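Local coordinates for protein sphingomyelinase-c (Listeria ivanovii, PDB 1ZWX) that belongs to the endonuclease/exonuclease/phosphatase family of the DNase I-like clan, built round two mixed beta-sheets with flanking helices, at residues V252-G255 and H256-H260; V198-T202 and D203-D207; P244-L247 and D248-F251; G124-L128 and S129-F133. All blocks are in the same frame, centred on the assembly; numbering follows the deposited sequence.

Interaction 1. Residues V252-G255 and H256-H260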
loop_
_atom_site.group_PDB
_atom_site.type_symbol
_atom_site.label_atom_id
_atom_site.label_comp_id
_atom_site.label_asym_id
_atom_site.label_seq_id
_atom_site.Cartn_x
_atom_site.Cartn_y
_atom_site.Cartn_z
ATOM N N VAL A 252 11.957 5.537 4.262
ATOM C CA VAL A 252 12.369 5.758 5.635
ATOM C C VAL A 252 12.245 7.242 5.931
ATOM O O VAL A 252 12.685 8.076 5.123
ATOM C CB VAL A 252 13.838 5.291 5.834
ATOM C CG1 VAL A 252 14.313 5.712 7.220
ATOM C CG2 VAL A 252 13.950 3.776 5.648
ATOM N N GLU A 253 11.639 7.585 7.050
ATOM C CA GLU A 253 11.488 8.979 7.421
ATOM C C GLU A 253 12.826 9.595 7.888
ATOM O O GLU A 253 13.569 8.962 8.649
ATOM C CB GLU A 253 10.414 9.141 8.476
ATOM C CG GLU A 253 9.668 10.523 8.451
ATOM C CD GLU A 253 10.209 11.529 9.472
ATOM O OE1 GLU A 253 11.107 11.176 10.272
ATOM O OE2 GLU A 253 9.709 12.671 9.507
ATOM N N ASN A 254 13.099 10.840 7.458
ATOM C CA ASN A 254 14.450 11.422 7.616
ATOM C C ASN A 254 14.781 11.957 8.997
ATOM O O ASN A 254 15.958 12.081 9.337
ATOM C CB ASN A 254 14.749 12.506 6.549
ATOM C CG ASN A 254 15.118 11.912 5.182
ATOM O OD1 ASN A 254 15.539 10.762 5.057
ATOM N ND2 ASN A 254 14.949 12.716 4.134
ATOM N N GLY A 255 13.785 12.301 9.789
ATOM C CA GLY A 255 14.081 12.855 11.105
ATOM C C GLY A 255 14.350 11.792 12.179
ATOM O O GLY A 255 14.638 12.116 13.325
ATOM N N HIS A 256 14.249 10.524 11.800
ATOM C CA HIS A 256 14.348 9.419 12.748
ATOM C C HIS A 256 15.412 8.445 12.300
ATOM O O HIS A 256 16.116 8.700 11.315
ATOM C CB HIS A 256 12.982 8.758 12.913
ATOM C CG HIS A 256 11.998 9.632 13.602
ATOM N ND1 HIS A 256 11.451 10.743 13.001
ATOM C CD2 HIS A 256 11.492 9.593 14.852
ATOM C CE1 HIS A 256 10.624 11.334 13.842
ATOM N NE2 HIS A 256 10.627 10.653 14.972
ATOM N N ALA A 257 15.556 7.323 13.007
ATOM C CA ALA A 257 16.694 6.442 12.765
ATOM C C ALA A 257 16.718 5.879 11.366
ATOM O O ALA A 257 15.666 5.576 10.790
ATOM C CB ALA A 257 16.721 5.294 13.784
ATOM N N ARG A 258 17.928 5.708 10.832
ATOM C CA ARG A 258 18.117 5.266 9.458
ATOM C C ARG A 258 19.105 4.129 9.362
ATOM O O ARG A 258 20.045 4.070 10.140
ATOM C CB ARG A 258 18.564 6.448 8.567
ATOM C CG ARG A 258 17.415 7.498 8.353
ATOM C CD ARG A 258 17.745 8.626 7.386
ATOM N NE ARG A 258 17.864 9.924 8.036
ATOM C CZ ARG A 258 18.201 11.045 7.406
ATOM N NH1 ARG A 258 18.451 11.022 6.106
ATOM N NH2 ARG A 258 18.280 12.188 8.069
ATOM N N PRO A 259 18.895 3.201 8.415
ATOM C CA PRO A 259 19.920 2.213 8.067
ATOM C C PRO A 259 21.066 2.824 7.256
ATOM O O PRO A 259 20.955 3.966 6.803
ATOM C CB PRO A 259 19.169 1.232 7.166
ATOM C CG PRO A 259 18.051 2.050 6.565
ATOM C CD PRO A 259 17.647 3.012 7.641
ATOM N N HIS A 260 22.144 2.064 7.076
ATOM C CA HIS A 260 23.265 2.472 6.232
ATOM C C HIS A 260 22.796 2.541 4.795
ATOM O O HIS A 260 23.215 3.404 4.031
ATOM C CB HIS A 260 24.416 1.457 6.334
ATOM C CG HIS A 260 25.119 1.458 7.657
ATOM N ND1 HIS A 260 26.465 1.742 7.783
ATOM C CD2 HIS A 260 24.667 1.216 8.911
ATOM C CE1 HIS A 260 26.807 1.674 9.058
ATOM N NE2 HIS A 260 25.736 1.359 9.763
HETATM O O HOH W 1 13.303 6.811 10.427
#
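E253 and H256, the two ends of a type I beta turn, meet side chain to side chain: H256 ND1 donates to E253 OE1 over 2.8 Å with an N-H...O angle of 148°. ND1 meets the oxygen from above the carboxylate plane, and OE1 lies a little off the ring plane. The backbone N of G255 reaches the same oxygen from the opposite face, G255 N to E253 OE1 being 2.9 Å. A bend at chi2 (-98°) folds the glutamate back over its own turn and brings OE1 to G255 N and H256 ND1. On another flank, in one of two modelled positions of R258 and therefore doubtful in detail, the guanidinium lies beside N254, the amide and guanidinium planes 30° apart, with N254 CA and OD1 over one face of it. In that position the arginine's CG packs on V252 CG1 at 3.8 Å; P259 CD touches V252 CG2 more loosely. Water 1 lies between the backbone oxygens of E253 and A257. Outside the turn, E253 OE2 accepts from Q176, N254 ND2 bonds S215, and H256 NE2 donates to I184 O. With both imidazole nitrogens donating, H256 is probably protonated, and the nearby carboxylate would stabilise that charge; the buried pair thus holds the loop leaving strand 248-252 in its turn.

Interaction 2. Residues V198-T202 and D203-D207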
loop_
_atom_site.group_PDB
_atom_site.type_symbol
_atom_site.label_atom_id
_atom_site.label_comp_id
_atom_site.label_asym_id
_atom_site.label_seq_id
_atom_site.Cartn_x
_atom_site.Cartn_y
_atom_site.Cartn_z
ATOM N N VAL A 198 2.075 9.107 -6.736
ATOM C CA VAL A 198 2.975 10.143 -7.243
ATOM C C VAL A 198 4.013 9.429 -8.096
ATOM O O VAL A 198 4.749 8.560 -7.606
ATOM C CB VAL A 198 3.618 10.936 -6.101
ATOM C CG1 VAL A 198 4.692 11.961 -6.638
ATOM C CG2 VAL A 198 2.568 11.624 -5.269
ATOM N N ASN A 199 4.042 9.767 -9.388
ATOM C CA ASN A 199 4.937 9.148 -10.332
ATOM C C ASN A 199 6.387 9.627 -10.116
ATOM O O ASN A 199 6.647 10.836 -9.953
ATOM C CB ASN A 199 4.428 9.427 -11.772
ATOM C CG ASN A 199 5.156 8.623 -12.829
ATOM O OD1 ASN A 199 5.675 7.532 -12.582
ATOM N ND2 ASN A 199 5.199 9.171 -14.038
ATOM N N TYR A 200 7.305 8.666 -10.065
ATOM C CA TYR A 200 8.701 8.917 -9.754
ATOM C C TYR A 200 9.304 9.895 -10.752
ATOM O O TYR A 200 8.982 9.842 -11.936
ATOM C CB TYR A 200 9.519 7.620 -9.823
ATOM C CG TYR A 200 10.999 7.876 -9.595
ATOM C CD1 TYR A 200 11.466 8.264 -8.329
ATOM C CD2 TYR A 200 11.927 7.775 -10.644
ATOM C CE1 TYR A 200 12.838 8.520 -8.096
ATOM C CE2 TYR A 200 13.296 8.034 -10.429
ATOM C CZ TYR A 200 13.735 8.406 -9.161
ATOM O OH TYR A 200 15.073 8.674 -8.932
ATOM N N GLY A 201 10.159 10.778 -10.247
ATOM C CA GLY A 201 10.988 11.627 -11.091
ATOM C C GLY A 201 10.266 12.825 -11.658
ATOM O O GLY A 201 10.743 13.426 -12.610
ATOM N N THR A 202 9.115 13.167 -11.088
ATOM C CA THR A 202 8.329 14.319 -11.530
ATOM C C THR A 202 8.567 15.433 -10.532
ATOM O O THR A 202 9.195 15.198 -9.476
ATOM C CB THR A 202 6.815 13.994 -11.571
ATOM O OG1 THR A 202 6.386 13.457 -10.299
ATOM C CG2 THR A 202 6.478 13.025 -12.698
ATOM N N ASP A 203 8.094 16.650 -10.856
ATOM C CA ASP A 203 8.063 17.740 -9.883
ATOM C C ASP A 203 7.315 17.325 -8.613
ATOM O O ASP A 203 7.760 17.635 -7.503
ATOM C CB ASP A 203 7.390 18.994 -10.447
ATOM C CG ASP A 203 8.261 19.733 -11.465
ATOM O OD1 ASP A 203 9.423 19.345 -11.705
ATOM O OD2 ASP A 203 7.762 20.718 -12.046
ATOM N N GLU A 204 6.165 16.660 -8.785
ATOM C CA GLU A 204 5.362 16.219 -7.645
ATOM C C GLU A 204 6.172 15.229 -6.773
ATOM O O GLU A 204 6.073 15.269 -5.561
ATOM C CB GLU A 204 4.031 15.582 -8.066
ATOM C CG GLU A 204 3.113 15.362 -6.850
ATOM C CD GLU A 204 1.770 14.712 -7.175
ATOM O OE1 GLU A 204 0.874 14.720 -6.313
ATOM O OE2 GLU A 204 1.622 14.214 -8.271
ATOM N N TYR A 205 6.957 14.367 -7.397
ATOM C CA TYR A 205 7.847 13.451 -6.654
ATOM C C TYR A 205 8.827 14.235 -5.771
ATOM O O TYR A 205 8.928 13.988 -4.572
ATOM C CB TYR A 205 8.606 12.518 -7.579
ATOM C CG TYR A 205 9.456 11.527 -6.782
ATOM C CD1 TYR A 205 8.894 10.334 -6.276
ATOM C CD2 TYR A 205 10.791 11.798 -6.499
ATOM C CE1 TYR A 205 9.659 9.437 -5.528
ATOM C CE2 TYR A 205 11.576 10.887 -5.743
ATOM C CZ TYR A 205 10.995 9.731 -5.253
ATOM O OH TYR A 205 11.762 8.846 -4.529
ATOM N N HIS A 206 9.502 15.223 -6.360
ATOM C CA HIS A 206 10.369 16.132 -5.598
ATOM C C HIS A 206 9.676 16.688 -4.393
ATOM O O HIS A 206 10.211 16.619 -3.270
ATOM C CB HIS A 206 10.909 17.287 -6.490
ATOM C CG HIS A 206 11.602 18.365 -5.709
ATOM N ND1 HIS A 206 10.918 19.315 -4.979
ATOM C CD2 HIS A 206 12.920 18.619 -5.514
ATOM C CE1 HIS A 206 11.783 20.110 -4.370
ATOM N NE2 HIS A 206 13.005 19.705 -4.674
ATOM N N ASP A 207 8.466 17.222 -4.586
ATOM C CA ASP A 207 7.732 17.815 -3.488
ATOM C C ASP A 207 7.292 16.810 -2.426
ATOM O O ASP A 207 7.239 17.144 -1.236
ATOM C CB ASP A 207 6.508 18.566 -4.004
ATOM C CG ASP A 207 6.873 19.916 -4.641
ATOM O OD1 ASP A 207 8.071 20.180 -4.941
ATOM O OD2 ASP A 207 5.941 20.684 -4.854
HETATM O O HOH W 2 2.826 11.991 -10.362
#
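A threonine N-cap starts helix 203-212, directly after a type II beta turn from N199 to T202. T202 OG1 accepts from Y205 N, the two atoms 3.1 Å apart with an N-H...O angle of 153°, and itself donates to N199 O at 2.7 Å, in the carbonyl plane. One hydroxyl therefore ties the turn to the first turn of the helix. Its chi1 of 53° puts OG1 between the backbone N and the carbonyl carbon, from where it can face both partners. The first helical backbone bond across the junction runs from H206 N to T202 O, 3.1 Å and nearly straight. Beyond the cap, Y200 and Y205 form an edge-to-face pair: the CD1-CE1 edge of Y200 comes over one face of Y205, with ring centroids 4.7 Å apart and planes at 72°. The closest approach, Y200 CD1 to Y205 CZ, is 3.4 Å, toward the rim of the ring that receives it. On the chain before the turn, V198 CG1 rests on the Y205 backbone, 3.4 Å from Y205 N, while its CG2 lies against the carboxylate end of the extended E204. Water 2 joins N199 N to E204 OE2. R168 of helix 161-182 forms a salt bridge with E204, and Y205 OH bonds S216. The Y205 ring also touches F251, and Y200 packs on Y249, so the start of the helix lies between helix 161-182 and edge strand 248-252.

Interaction 3. Residues P244-L247 and D248-F251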
loop_
_atom_site.group_PDB
_atom_site.type_symbol
_atom_site.label_atom_id
_atom_site.label_comp_id
_atom_site.label_asym_id
_atom_site.label_seq_id
_atom_site.Cartn_x
_atom_site.Cartn_y
_atom_site.Cartn_z
ATOM N N PRO A 244 2.979 3.637 -18.575
ATOM C CA PRO A 244 3.387 2.995 -17.316
ATOM C C PRO A 244 3.755 4.048 -16.268
ATOM O O PRO A 244 4.258 5.117 -16.627
ATOM C CB PRO A 244 4.615 2.181 -17.725
ATOM C CG PRO A 244 4.469 1.958 -19.202
ATOM C CD PRO A 244 3.841 3.219 -19.703
ATOM N N GLU A 245 3.476 3.772 -14.994
ATOM C CA GLU A 245 3.809 4.704 -13.918
ATOM C C GLU A 245 4.526 3.971 -12.784
ATOM O O GLU A 245 4.439 2.749 -12.689
ATOM C CB GLU A 245 2.558 5.427 -13.383
ATOM C CG GLU A 245 1.896 6.407 -14.400
ATOM C CD GLU A 245 0.681 7.143 -13.834
ATOM O OE1 GLU A 245 0.819 7.853 -12.803
ATOM O OE2 GLU A 245 -0.423 7.033 -14.428
ATOM N N TYR A 246 5.233 4.734 -11.949
ATOM C CA TYR A 246 5.921 4.212 -10.762
ATOM C C TYR A 246 5.303 4.910 -9.553
ATOM O O TYR A 246 5.519 6.102 -9.345
ATOM C CB TYR A 246 7.442 4.475 -10.859
ATOM C CG TYR A 246 8.248 3.648 -9.875
ATOM C CD1 TYR A 246 9.091 2.637 -10.328
ATOM C CD2 TYR A 246 8.141 3.857 -8.505
ATOM C CE1 TYR A 246 9.824 1.859 -9.448
ATOM C CE2 TYR A 246 8.832 3.082 -7.613
ATOM C CZ TYR A 246 9.697 2.090 -8.092
ATOM O OH TYR A 246 10.429 1.325 -7.211
ATOM N N LEU A 247 4.477 4.191 -8.790
ATOM C CA LEU A 247 3.546 4.815 -7.848
ATOM C C LEU A 247 3.621 4.263 -6.418
ATOM O O LEU A 247 3.019 4.827 -5.492
ATOM C CB LEU A 247 2.107 4.581 -8.342
ATOM C CG LEU A 247 1.725 5.194 -9.702
ATOM C CD1 LEU A 247 0.281 4.789 -10.060
ATOM C CD2 LEU A 247 1.875 6.722 -9.664
ATOM N N ASP A 248 4.304 3.126 -6.275
ATOM C CA ASP A 248 4.330 2.374 -4.994
ATOM C C ASP A 248 5.759 2.418 -4.402
ATOM O O ASP A 248 6.748 2.137 -5.075
ATOM C CB ASP A 248 3.910 0.917 -5.204
ATOM C CG ASP A 248 2.505 0.771 -5.793
ATOM O OD1 ASP A 248 2.355 0.829 -7.031
ATOM O OD2 ASP A 248 1.572 0.548 -5.004
ATOM N N TYR A 249 5.825 2.784 -3.131
ATOM C CA TYR A 249 7.094 3.064 -2.466
ATOM C C TYR A 249 7.074 2.603 -1.020
ATOM O O TYR A 249 6.016 2.599 -0.359
ATOM C CB TYR A 249 7.302 4.567 -2.392
ATOM C CG TYR A 249 7.280 5.307 -3.733
ATOM C CD1 TYR A 249 6.116 5.923 -4.185
ATOM C CD2 TYR A 249 8.446 5.413 -4.503
ATOM C CE1 TYR A 249 6.096 6.626 -5.424
ATOM C CE2 TYR A 249 8.445 6.104 -5.747
ATOM C CZ TYR A 249 7.262 6.707 -6.178
ATOM O OH TYR A 249 7.287 7.399 -7.362
ATOM N N ILE A 250 8.268 2.316 -0.501
ATOM C CA ILE A 250 8.437 2.217 0.943
ATOM C C ILE A 250 9.642 3.076 1.330
ATOM O O ILE A 250 10.751 2.762 0.961
ATOM C CB ILE A 250 8.622 0.760 1.464
ATOM C CG1 ILE A 250 7.533 -0.199 0.889
ATOM C CG2 ILE A 250 8.538 0.779 2.989
ATOM C CD1 ILE A 250 7.939 -1.679 0.900
ATOM N N PHE A 251 9.385 4.114 2.114
ATOM C CA PHE A 251 10.406 5.106 2.479
ATOM C C PHE A 251 10.788 4.988 3.935
ATOM O O PHE A 251 10.026 4.509 4.747
ATOM C CB PHE A 251 9.838 6.527 2.340
ATOM C CG PHE A 251 9.519 6.945 0.918
ATOM C CD1 PHE A 251 8.199 7.270 0.568
ATOM C CD2 PHE A 251 10.526 7.054 -0.054
ATOM C CE1 PHE A 251 7.874 7.704 -0.768
ATOM C CE2 PHE A 251 10.230 7.456 -1.385
ATOM C CZ PHE A 251 8.883 7.795 -1.738
HETATM O O HOH W 3 9.458 1.500 -4.786
#
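Ring packing joins Y246 to Y249, three residues further on: the CD2-CE2 side of Y246 lies against CE2 of Y249, with Y246 CD2 3.6 Å from Y249 CE2. The planes are 44° apart and the centroids 5.4 Å, an oblique meeting that is neither a stack nor a T-shape. In Y249, CG stands anti to the carbonyl carbon (chi1 -57°), which turns the ring back along the chain toward the preceding loop. There its CD1 and CE1 lie beside the carbonyl group of L247, Y249 CD1 being 3.5 Å from L247 O. These contacts mark the entry into strand 248-252, an outermost strand of one of the two mixed sheets, paired antiparallel with strand 189-193 as in the layered DNase I-like fold. Polar contacts gather round the same rings. Y249 OH is 3.0 Å from Y246 O, and it also has a hydrogen bond to V198 O in the loop after strand 189-193. Water 3, in the plane of the Y246 ring, accepts from Y246 OH at 2.6 Å and donates to D248 O at 2.8 Å, bridging the tyrosine to the strand backbone. D248 points the other way: its OD1 bonds T226 and H291, two partners for one buried carboxylate oxygen. T226 OG1 also bonds L247 N, and a phosphate ion lies about 5 Å from the L247 side chain.

Interaction 4. Residues G124-L128 and S129-F133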
loop_
_atom_site.group_PDB
_atom_site.type_symbol
_atom_site.label_atom_id
_atom_site.label_comp_id
_atom_site.label_asym_id
_atom_site.label_seq_id
_atom_site.Cartn_x
_atom_site.Cartn_y
_atom_site.Cartn_z
ATOM N N GLY A 124 -13.249 13.251 -6.474
ATOM C CA GLY A 124 -13.691 12.326 -7.509
ATOM C C GLY A 124 -14.204 11.053 -6.883
ATOM O O GLY A 124 -14.730 11.068 -5.791
ATOM N N ALA A 125 -14.020 9.941 -7.580
ATOM C CA ALA A 125 -14.507 8.640 -7.105
ATOM C C ALA A 125 -13.898 8.248 -5.783
ATOM O O ALA A 125 -14.464 7.408 -5.057
ATOM C CB ALA A 125 -14.204 7.558 -8.151
ATOM N N ASP A 126 -12.749 8.855 -5.444
ATOM C CA ASP A 126 -12.091 8.544 -4.140
ATOM C C ASP A 126 -12.895 8.982 -2.936
ATOM O O ASP A 126 -12.737 8.424 -1.837
ATOM C CB ASP A 126 -10.652 9.112 -4.094
ATOM C CG ASP A 126 -9.653 8.118 -4.633
ATOM O OD1 ASP A 126 -10.118 6.990 -4.942
ATOM O OD2 ASP A 126 -8.447 8.398 -4.749
ATOM N N ARG A 127 -13.805 9.935 -3.142
ATOM C CA ARG A 127 -14.727 10.344 -2.082
ATOM C C ARG A 127 -15.667 9.212 -1.653
ATOM O O ARG A 127 -16.297 9.305 -0.598
ATOM C CB ARG A 127 -15.572 11.573 -2.485
ATOM C CG ARG A 127 -14.746 12.837 -2.775
ATOM C CD ARG A 127 -15.680 13.996 -3.199
ATOM N NE ARG A 127 -15.080 15.255 -2.792
ATOM C CZ ARG A 127 -15.641 16.139 -1.989
ATOM N NH1 ARG A 127 -16.877 15.977 -1.556
ATOM N NH2 ARG A 127 -14.985 17.239 -1.687
ATOM N N LEU A 128 -15.759 8.144 -2.449
ATOM C CA LEU A 128 -16.617 6.997 -2.066
ATOM C C LEU A 128 -15.936 6.015 -1.096
ATOM O O LEU A 128 -16.581 5.081 -0.577
ATOM C CB LEU A 128 -17.111 6.256 -3.323
ATOM C CG LEU A 128 -18.049 7.105 -4.207
ATOM C CD1 LEU A 128 -18.335 6.376 -5.501
ATOM C CD2 LEU A 128 -19.348 7.460 -3.467
ATOM N N SER A 129 -14.649 6.244 -0.807
ATOM C CA SER A 129 -13.904 5.357 0.117
ATOM C C SER A 129 -13.239 6.141 1.250
ATOM O O SER A 129 -12.768 7.261 1.054
ATOM C CB SER A 129 -12.848 4.522 -0.609
ATOM O OG SER A 129 -13.285 3.930 -1.813
ATOM N N ASN A 130 -13.221 5.552 2.439
ATOM C CA ASN A 130 -12.536 6.143 3.571
ATOM C C ASN A 130 -11.030 5.975 3.528
ATOM O O ASN A 130 -10.469 5.350 4.434
ATOM C CB ASN A 130 -13.031 5.520 4.855
ATOM C CG ASN A 130 -14.366 6.040 5.266
ATOM O OD1 ASN A 130 -14.670 7.226 5.081
ATOM N ND2 ASN A 130 -15.181 5.165 5.862
ATOM N N LYS A 131 -10.371 6.549 2.512
ATOM C CA LYS A 131 -8.918 6.410 2.372
ATOM C C LYS A 131 -8.222 7.123 3.543
ATOM O O LYS A 131 -8.806 8.015 4.175
ATOM C CB LYS A 131 -8.408 6.925 1.032
ATOM C CG LYS A 131 -8.786 6.064 -0.247
ATOM C CD LYS A 131 -7.912 6.655 -1.424
ATOM C CE LYS A 131 -7.628 5.666 -2.531
ATOM N NZ LYS A 131 -7.096 6.390 -3.720
ATOM N N GLY A 132 -7.005 6.678 3.861
ATOM C CA GLY A 132 -6.355 7.102 5.118
ATOM C C GLY A 132 -5.027 6.405 5.274
ATOM O O GLY A 132 -4.430 5.964 4.297
ATOM N N PHE A 133 -4.567 6.291 6.521
ATOM C CA PHE A 133 -3.393 5.487 6.776
ATOM C C PHE A 133 -3.553 4.732 8.096
ATOM O O PHE A 133 -4.344 5.137 8.949
ATOM C CB PHE A 133 -2.088 6.335 6.769
ATOM C CG PHE A 133 -2.089 7.486 7.735
ATOM C CD1 PHE A 133 -2.545 8.747 7.332
ATOM C CD2 PHE A 133 -1.532 7.349 9.024
ATOM C CE1 PHE A 133 -2.524 9.844 8.232
ATOM C CE2 PHE A 133 -1.484 8.425 9.900
ATOM C CZ PHE A 133 -1.999 9.677 9.508
HETATM O O HOH W 4 -13.122 4.844 -4.575
#
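D126 OD2 is gripped by two donors, K131 NZ in a salt bridge of 2.6 Å and the backbone N of A154. The ammonium approaches from above the carboxylate plane, 44° out of it, and stays farther from the other oxygen, with K131 NZ to D126 OD1 at 3.3 Å. Beyond CG the lysine is extended, and it crosses the aspartate obliquely with CE also alongside the carboxylate, K131 CE being 3.6 Å from D126 OD2. K131 NZ has a further hydrogen bond to T152 O, so both charged groups reach the chain that follows strand 143-151. Two residues earlier, S129 N donates to D126 O across 3.1 Å, fairly straight at 164° although the N-H lies well above the carbonyl plane. This bond carries on the 3-10 pattern of residues 125-128, in which L128 N bonds A125 O. In one of two modelled conformers of S129, water 4 donates to both A125 O and S129 OG, each at 2.9 Å, linking the start of the 3-10 turn to the serine, and OG also bonds E99. N130, centre of an inverse gamma turn, uses ND2 to reach G80 O. From there the chain enters strand 132-140, where F133 packs its ring on H117. The negative aspartate probably stabilises the positive charge of the buried lysine, and the neighbouring backbone groups share in satisfying both, so the pair fixes the short 3-10 turn against the loop beyond strand 143-151.

Along the chain the order is interaction 4, 2, 3, 1. Interactions 3 and 1 adjoin: strand 248-252 is entered at interaction 3 and left at interaction 1, their centres 19 Å apart. Interaction 2, centred 10 Å from interaction 3, touches it directly through N199 OD1 and Y246 N, so the start of helix 203-212 is fastened to the approach to that strand. Interaction 4 stands apart, with nearest atoms about 10 Å from interactions 2 and 3, but reaches the same six-stranded sheet through strand 132-140. The four contacts thus shape loops and ends round one sheet, three of them about its edge strand 248-252.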